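Local coordinates for anti-sigma-factor antagonist (stas) domain protein (Moorella thermoacetica, PDB 3ZXN) that probably serves as a small STAS-domain scaffold subunit of the bacterial stressosome, a signalling complex that in this organism appears to control secondary messenger signalling, at residues 54-66 with 88-100. The protein carries 1 engineered substitution. Residues are numbered along the deposited sequence; the frame is centred on the assembly and turned at random. Where two conformers were deposited one is given.
Engineered in segment 54-66: Glu58 (natural residue Ser).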
ATOM      1  N   GLU A  54       2.653  -5.267  13.926  1.00 42.15           N
ATOM      2  CA  GLU A  54       3.780  -5.838  14.657  1.00 48.79           C
ATOM      3  C   GLU A  54       4.400  -6.974  13.850  1.00 44.33           C
ATOM      4  O   GLU A  54       5.616  -7.060  13.708  1.00 44.63           O
ATOM      5  CB  GLU A  54       3.318  -6.340  16.027  1.00 51.22           C
ATOM      6  CG  GLU A  54       4.446  -6.712  16.963  1.00 63.98           C
ATOM      7  CD  GLU A  54       5.475  -5.604  17.101  1.00 62.25           C
ATOM      8  OE1 GLU A  54       5.085  -4.413  17.070  1.00 64.20           O
ATOM      9  OE2 GLU A  54       6.674  -5.929  17.230  1.00 64.01           O
ATOM     10  N   VAL A  55       3.542  -7.841  13.326  1.00 43.19           N
ATOM     11  CA  VAL A  55       3.950  -8.901  12.420  1.00 45.43           C
ATOM     12  C   VAL A  55       3.069  -8.829  11.180  1.00 43.19           C
ATOM     13  O   VAL A  55       1.928  -8.369  11.248  1.00 45.43           O
ATOM     14  CB  VAL A  55       3.819 -10.307  13.075  1.00 48.18           C
ATOM     15  CG1 VAL A  55       2.371 -10.614  13.427  1.00 44.56           C
ATOM     16  CG2 VAL A  55       4.375 -11.375  12.160  1.00 54.81           C
ATOM     17  N   VAL A  56       3.588  -9.267  10.041  1.00 43.17           N
ATOM     18  CA  VAL A  56       2.752  -9.298   8.849  1.00 49.78           C
ATOM     19  C   VAL A  56       2.406 -10.731   8.477  1.00 45.71           C
ATOM     20  O   VAL A  56       3.268 -11.606   8.431  1.00 53.30           O
ATOM     21  CB  VAL A  56       3.354  -8.512   7.664  1.00 42.96           C
ATOM     22  CG1 VAL A  56       2.382  -8.478   6.512  1.00 46.84           C
ATOM     23  CG2 VAL A  56       3.669  -7.093   8.092  1.00 40.32           C
ATOM     24  N   ASP A  57       1.116 -10.934   8.238  1.00 52.42           N
ATOM     25  CA  ASP A  57       0.503 -12.227   7.987  1.00 54.08           C
ATOM     26  C   ASP A  57       0.737 -12.700   6.555  1.00 56.71           C
ATOM     27  O   ASP A  57       1.099 -11.917   5.669  1.00 46.81           O
ATOM     28  CB  ASP A  57      -1.005 -12.083   8.210  1.00 55.41           C
ATOM     29  CG  ASP A  57      -1.666 -13.372   8.609  1.00 68.68           C
ATOM     30  OD1 ASP A  57      -1.049 -14.446   8.441  1.00 75.64           O
ATOM     31  OD2 ASP A  57      -2.820 -13.306   9.087  1.00 75.92           O
ATOM     32  N   GLU A  58       0.515 -13.987   6.334  1.00 54.98           N
ATOM     33  CA  GLU A  58       0.516 -14.548   4.993  1.00 59.14           C
ATOM     34  C   GLU A  58      -0.678 -13.980   4.229  1.00 49.52           C
ATOM     35  O   GLU A  58      -0.634 -13.829   3.007  1.00 48.61           O
ATOM     36  CB  GLU A  58       0.430 -16.073   5.065  1.00 61.17           C
ATOM     37  CG  GLU A  58       1.108 -16.797   3.916  1.00 69.90           C
ATOM     38  CD  GLU A  58       1.480 -18.226   4.276  1.00 85.04           C
ATOM     39  OE1 GLU A  58       1.859 -18.463   5.444  1.00 87.89           O
ATOM     40  OE2 GLU A  58       1.390 -19.111   3.397  1.00 83.58           O
ATOM     41  N   PHE A  59      -1.741 -13.668   4.967  1.00 46.66           N
ATOM     42  CA  PHE A  59      -2.944 -13.071   4.397  1.00 54.50           C
ATOM     43  C   PHE A  59      -2.689 -11.641   3.924  1.00 48.91           C
ATOM     44  O   PHE A  59      -2.958 -11.307   2.771  1.00 45.75           O
ATOM     45  CB  PHE A  59      -4.089 -13.074   5.414  1.00 62.69           C
ATOM     46  CG  PHE A  59      -4.556 -14.447   5.805  1.00 79.33           C
ATOM     47  CD1 PHE A  59      -5.414 -15.165   4.981  1.00 85.55           C
ATOM     48  CD2 PHE A  59      -4.147 -15.020   7.002  1.00 82.91           C
ATOM     49  CE1 PHE A  59      -5.848 -16.434   5.340  1.00 86.34           C
ATOM     50  CE2 PHE A  59      -4.579 -16.286   7.368  1.00 86.53           C
ATOM     51  CZ  PHE A  59      -5.432 -16.993   6.535  1.00 90.21           C
ATOM     52  N   VAL A  60      -2.179 -10.801   4.820  1.00 44.91           N
ATOM     53  CA  VAL A  60      -1.852  -9.420   4.475  1.00 40.01           C
ATOM     54  C   VAL A  60      -0.894  -9.364   3.294  1.00 35.84           C
ATOM     55  O   VAL A  60      -1.058  -8.541   2.390  1.00 33.35           O
ATOM     56  CB  VAL A  60      -1.234  -8.667   5.672  1.00 45.90           C
ATOM     57  CG1 VAL A  60      -0.649  -7.321   5.227  1.00 36.46           C
ATOM     58  CG2 VAL A  60      -2.274  -8.466   6.759  1.00 49.53           C
ATOM     59  N   THR A  61       0.099 -10.248   3.299  1.00 35.67           N
ATOM     60  CA  THR A  61       1.084 -10.283   2.228  1.00 37.77           C
ATOM     61  C   THR A  61       0.414 -10.485   0.873  1.00 39.06           C
ATOM     62  O   THR A  61       0.768  -9.839  -0.117  1.00 29.63           O
ATOM     63  CB  THR A  61       2.125 -11.398   2.438  1.00 39.97           C
ATOM     64  OG1 THR A  61       2.855 -11.157   3.644  1.00 40.53           O
ATOM     65  CG2 THR A  61       3.102 -11.431   1.264  1.00 42.29           C
ATOM     66  N   ARG A  62      -0.547 -11.399   0.826  1.00 39.50           N
ATOM     67  CA  ARG A  62      -1.205 -11.719  -0.435  1.00 38.57           C
ATOM     68  C   ARG A  62      -2.044 -10.542  -0.907  1.00 30.95           C
ATOM     69  O   ARG A  62      -2.087 -10.248  -2.095  1.00 33.37           O
ATOM     70  CB  ARG A  62      -2.038 -13.004  -0.322  1.00 43.81           C
ATOM     71  CG  ARG A  62      -1.178 -14.270  -0.320  1.00 55.21           C
ATOM     72  CD  ARG A  62      -1.847 -15.446   0.411  1.00 69.81           C
ATOM     73  NE  ARG A  62      -2.949 -16.039  -0.345  1.00 78.02           N
ATOM     74  CZ  ARG A  62      -4.227 -15.985   0.024  1.00 82.94           C
ATOM     75  NH1 ARG A  62      -4.573 -15.366   1.148  1.00 73.32           N
ATOM     76  NH2 ARG A  62      -5.160 -16.554  -0.730  1.00 82.61           N
ATOM     77  N   VAL A  63      -2.699  -9.866   0.030  1.00 31.13           N
ATOM     78  CA  VAL A  63      -3.411  -8.630  -0.271  1.00 31.80           C
ATOM     79  C   VAL A  63      -2.479  -7.553  -0.852  1.00 35.53           C
ATOM     80  O   VAL A  63      -2.813  -6.891  -1.843  1.00 28.63           O
ATOM     81  CB  VAL A  63      -4.118  -8.094   0.969  1.00 38.85           C
ATOM     82  CG1 VAL A  63      -4.418  -6.615   0.807  1.00 40.31           C
ATOM     83  CG2 VAL A  63      -5.394  -8.896   1.235  1.00 40.22           C
ATOM     84  N   LEU A  64      -1.309  -7.382  -0.233  1.00 31.36           N
ATOM     85  CA  LEU A  64      -0.315  -6.448  -0.749  1.00 29.99           C
ATOM     86  C   LEU A  64       0.221  -6.855  -2.122  1.00 32.70           C
ATOM     87  O   LEU A  64       0.460  -5.998  -2.967  1.00 25.98           O
ATOM     88  CB  LEU A  64       0.836  -6.253   0.239  1.00 29.92           C
ATOM     89  CG  LEU A  64       0.440  -5.575   1.551  1.00 31.92           C
ATOM     90  CD1 LEU A  64       1.625  -5.539   2.510  1.00 35.38           C
ATOM     91  CD2 LEU A  64      -0.082  -4.155   1.282  1.00 29.41           C
ATOM     92  N   ILE A  65       0.412  -8.154  -2.356  1.00 25.28           N
ATOM     93  CA  ILE A  65       0.836  -8.583  -3.687  1.00 28.94           C
ATOM     94  C   ILE A  65      -0.242  -8.281  -4.738  1.00 26.76           C
ATOM     95  O   ILE A  65       0.076  -7.848  -5.849  1.00 25.72           O
ATOM     96  CB  ILE A  65       1.252 -10.089  -3.733  1.00 28.99           C
ATOM     97  CG1 ILE A  65       2.456 -10.352  -2.825  1.00 34.23           C
ATOM     98  CG2 ILE A  65       1.580 -10.512  -5.158  1.00 37.59           C
ATOM     99  CD1 ILE A  65       2.766 -11.842  -2.603  1.00 32.57           C
ATOM    100  N   GLU A  66      -1.512  -8.501  -4.401  1.00 25.62           N
ATOM    101  CA  GLU A  66      -2.585  -8.253  -5.360  0.54 28.00           C
ATOM    102  C   GLU A  66      -2.748  -6.758  -5.644  1.00 29.15           C
ATOM    103  O   GLU A  66      -2.847  -6.343  -6.796  1.00 24.91           O
ATOM    104  CB  GLU A  66      -3.893  -8.877  -4.878  0.54 29.09           C
ATOM    105  CG  GLU A  66      -3.850 -10.405  -4.868  0.54 30.89           C
ATOM    106  CD  GLU A  66      -5.092 -11.027  -4.261  0.54 34.49           C
ATOM    107  OE1 GLU A  66      -6.150 -10.366  -4.244  0.54 37.64           O
ATOM    108  OE2 GLU A  66      -5.002 -12.177  -3.790  0.54 34.23           O
ATOM    109  N   ALA A  88      10.280  -6.645   6.561  1.00 34.82           N
ATOM    110  CA  ALA A  88      10.816  -6.716   5.206  1.00 33.52           C
ATOM    111  C   ALA A  88      11.235  -8.146   4.899  1.00 38.68           C
ATOM    112  O   ALA A  88      11.039  -8.636   3.788  1.00 36.55           O
ATOM    113  CB  ALA A  88      11.997  -5.766   5.041  1.00 33.84           C
ATOM    114  N   ILE A  89      11.814  -8.809   5.893  1.00 38.84           N
ATOM    115  CA  ILE A  89      12.224 -10.203   5.749  1.00 41.69           C
ATOM    116  C   ILE A  89      11.026 -11.100   5.446  1.00 36.06           C
ATOM    117  O   ILE A  89      11.043 -11.890   4.505  1.00 39.72           O
ATOM    118  CB  ILE A  89      12.925 -10.725   7.031  1.00 44.99           C
ATOM    119  CG1 ILE A  89      14.212  -9.944   7.302  1.00 42.58           C
ATOM    120  CG2 ILE A  89      13.226 -12.201   6.908  1.00 42.96           C
ATOM    121  CD1 ILE A  89      15.168  -9.941   6.144  1.00 51.20           C
ATOM    122  N   THR A  90       9.991 -10.971   6.260  1.00 36.76           N
ATOM    123  CA  THR A  90       8.795 -11.793   6.125  1.00 39.89           C
ATOM    124  C   THR A  90       8.091 -11.572   4.794  1.00 40.39           C
ATOM    125  O   THR A  90       7.779 -12.529   4.091  1.00 39.36           O
ATOM    126  CB  THR A  90       7.807 -11.493   7.250  1.00 42.98           C
ATOM    127  OG1 THR A  90       8.457 -11.695   8.511  1.00 51.97           O
ATOM    128  CG2 THR A  90       6.588 -12.405   7.142  1.00 45.66           C
ATOM    129  N   LEU A  91       7.837 -10.309   4.450  1.00 35.22           N
ATOM    130  CA  LEU A  91       7.189  -9.987   3.172  1.00 37.60           C
ATOM    131  C   LEU A  91       7.900 -10.612   1.966  1.00 35.43           C
ATOM    132  O   LEU A  91       7.266 -11.176   1.062  1.00 32.77           O
ATOM    133  CB  LEU A  91       7.110  -8.465   2.983  1.00 31.86           C
ATOM    134  CG  LEU A  91       6.164  -7.733   3.942  1.00 32.74           C
ATOM    135  CD1 LEU A  91       6.329  -6.201   3.856  1.00 32.03           C
ATOM    136  CD2 LEU A  91       4.719  -8.149   3.671  1.00 35.18           C
ATOM    137  N   THR A  92       9.220 -10.481   1.944  1.00 32.63           N
ATOM    138  CA  THR A  92      10.028 -11.002   0.854  1.00 32.18           C
ATOM    139  C   THR A  92       9.951 -12.537   0.818  1.00 40.58           C
ATOM    140  O   THR A  92       9.922 -13.137  -0.248  1.00 35.43           O
ATOM    141  CB  THR A  92      11.496 -10.542   0.999  1.00 37.33           C
ATOM    142  OG1 THR A  92      11.570  -9.118   0.851  1.00 39.21           O
ATOM    143  CG2 THR A  92      12.380 -11.192  -0.048  1.00 43.18           C
ATOM    144  N   GLU A  93       9.908 -13.157   1.991  1.00 43.13           N
ATOM    145  CA  GLU A  93       9.859 -14.611   2.089  1.00 44.94           C
ATOM    146  C   GLU A  93       8.516 -15.130   1.622  1.00 50.39           C
ATOM    147  O   GLU A  93       8.403 -16.266   1.165  1.00 47.04           O
ATOM    148  CB  GLU A  93      10.126 -15.071   3.524  1.00 46.55           C
ATOM    149  CG  GLU A  93      11.587 -14.983   3.931  1.00 52.33           C
ATOM    150  CD  GLU A  93      11.816 -15.342   5.389  1.00 61.49           C
ATOM    151  OE1 GLU A  93      10.821 -15.436   6.145  1.00 60.44           O
ATOM    152  OE2 GLU A  93      12.992 -15.524   5.778  1.00 58.30           O
ATOM    153  N   MET A  94       7.494 -14.292   1.725  1.00 47.55           N
ATOM    154  CA  MET A  94       6.161 -14.689   1.298  1.00 37.07           C
ATOM    155  C   MET A  94       5.845 -14.287  -0.150  1.00 39.28           C
ATOM    156  O   MET A  94       4.715 -14.452  -0.605  1.00 39.35           O
ATOM    157  CB  MET A  94       5.111 -14.157   2.283  1.00 43.98           C
ATOM    158  CG  MET A  94       5.215 -14.796   3.674  1.00 47.47           C
ATOM    159  SD  MET A  94       4.239 -13.990   4.970  1.00 59.49           S
ATOM    160  CE  MET A  94       4.456 -15.157   6.319  1.00 65.24           C
ATOM    161  N   GLY A  95       6.837 -13.755  -0.869  1.00 36.75           N
ATOM    162  CA  GLY A  95       6.694 -13.489  -2.296  1.00 38.49           C
ATOM    163  C   GLY A  95       6.548 -12.042  -2.783  1.00 39.29           C
ATOM    164  O   GLY A  95       6.415 -11.796  -3.990  1.00 33.80           O
ATOM    165  N   LEU A  96       6.570 -11.077  -1.869  1.00 35.83           N
ATOM    166  CA  LEU A  96       6.466  -9.668  -2.281  1.00 29.49           C
ATOM    167  C   LEU A  96       7.854  -9.138  -2.660  1.00 30.61           C
ATOM    168  O   LEU A  96       8.767  -9.146  -1.837  1.00 36.19           O
ATOM    169  CB  LEU A  96       5.836  -8.814  -1.166  1.00 33.44           C
ATOM    170  CG  LEU A  96       5.481  -7.349  -1.496  1.00 34.73           C
ATOM    171  CD1 LEU A  96       4.402  -7.284  -2.559  1.00 29.89           C
ATOM    172  CD2 LEU A  96       5.026  -6.593  -0.256  1.00 32.10           C
ATOM    173  N   ASP A  97       8.018  -8.683  -3.899  1.00 28.23           N
ATOM    174  CA  ASP A  97       9.323  -8.206  -4.344  1.00 35.26           C
ATOM    175  C   ASP A  97       9.590  -6.779  -3.848  1.00 30.47           C
ATOM    176  O   ASP A  97       9.268  -5.804  -4.527  1.00 33.15           O
ATOM    177  CB  ASP A  97       9.441  -8.255  -5.865  1.00 36.37           C
ATOM    178  CG  ASP A  97      10.758  -7.699  -6.359  1.00 42.51           C
ATOM    179  OD1 ASP A  97      11.754  -7.745  -5.597  1.00 43.14           O
ATOM    180  OD2 ASP A  97      10.796  -7.203  -7.502  1.00 51.15           O
ATOM    181  N   LEU A  98      10.178  -6.663  -2.666  1.00 27.18           N
ATOM    182  CA  LEU A  98      10.432  -5.334  -2.086  1.00 29.69           C
ATOM    183  C   LEU A  98      11.486  -4.530  -2.844  1.00 27.96           C
ATOM    184  O   LEU A  98      11.357  -3.315  -2.978  1.00 27.58           O
ATOM    185  CB  LEU A  98      10.784  -5.449  -0.604  1.00 25.34           C
ATOM    186  CG  LEU A  98       9.561  -5.760   0.258  1.00 33.59           C
ATOM    187  CD1 LEU A  98       9.930  -5.814   1.750  1.00 33.40           C
ATOM    188  CD2 LEU A  98       8.450  -4.731  -0.013  1.00 29.07           C
ATOM    189  N   ARG A  99      12.513  -5.210  -3.356  1.00 28.78           N
ATOM    190  CA  ARG A  99      13.597  -4.519  -4.050  1.00 34.45           C
ATOM    191  C   ARG A  99      13.133  -3.797  -5.290  1.00 34.79           C
ATOM    192  O   ARG A  99      13.585  -2.677  -5.581  1.00 28.53           O
ATOM    193  CB  ARG A  99      14.708  -5.473  -4.457  1.00 34.16           C
ATOM    194  CG  ARG A  99      15.962  -4.756  -4.952  1.00 32.21           C
ATOM    195  CD  ARG A  99      17.036  -5.769  -5.339  1.00 34.51           C
ATOM    196  NE  ARG A  99      18.237  -5.121  -5.844  1.00 34.84           N
ATOM    197  CZ  ARG A  99      19.298  -5.777  -6.303  1.00 38.94           C
ATOM    198  NH1 ARG A  99      19.302  -7.109  -6.328  1.00 37.67           N
ATOM    199  NH2 ARG A  99      20.351  -5.106  -6.743  1.00 32.14           N
ATOM    200  N   GLY A 100      12.241  -4.450  -6.020  1.00 27.69           N
ATOM    201  CA  GLY A 100      11.782  -3.930  -7.291  1.00 34.95           C
ATOM    202  C   GLY A 100      10.585  -3.002  -7.193  1.00 38.05           C
ATOM    203  O   GLY A 100      10.068  -2.567  -8.218  1.00 44.02           O
TER
HETATM  204  O   HOH W   1       6.360 -10.292  10.004  1.00 43.43           O
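Thr61 and Met94 meet at about a right angle where the start of helix 58-74 faces the C-terminal end of helix 85-93, and they illustrate how a polar side chain can serve an apolar interface once its hydroxyl is spent at home. Thr61 OG1 donates to Asp57 O (2.8 Å), one turn back, while Thr61 N reaches the same carbonyl from the opposite face of its plane, so two bonds grip this N-cap oxygen. A chi1 of -62° sets OG1 beside the backbone N and turns CG2 anti to that N, where it lies against Met94 CB at 3.5 Å. Met94, extended beyond CG, carries its SD to 3.4 Å from Thr61 OG1 and on past the CA of Glu58, an engineered residue that is serine in nature.

Apolar contacts flank this pair. Leu91 CD2 packs on Val56 CG1 (3.7 Å) and more distantly on Leu64 CD1; farther along the helix, Ile65 and Leu96 slide past each other in opposite directions, with Ile65 CG1 3.6 Å from Leu96 CD1. Leu64 and Leu96 both touch Leu80 of strand 78-81, which ties the interface to the sheet of the STAS fold. The turn that delivers Leu96 is a Schellman motif, with Gly95 at positive phi and Leu96 N bonded to Leu91 O (3.0 Å); Ile65 CD1 rests on the glycine backbone.

Polar linkage across the contact is indirect: a water accepts from Val56 N (3.0 Å) and hydrogen-bonds Thr90 OG1. A valine in place of Thr61 would probably leave Asp57 O with the backbone N-H as its one donor from this residue, and a methyl facing Met94 SD. With no direct hydrogen bond between the segments, cohesion here rests on side-chain packing, while hydrogen bonds within each segment shape the two helix ends.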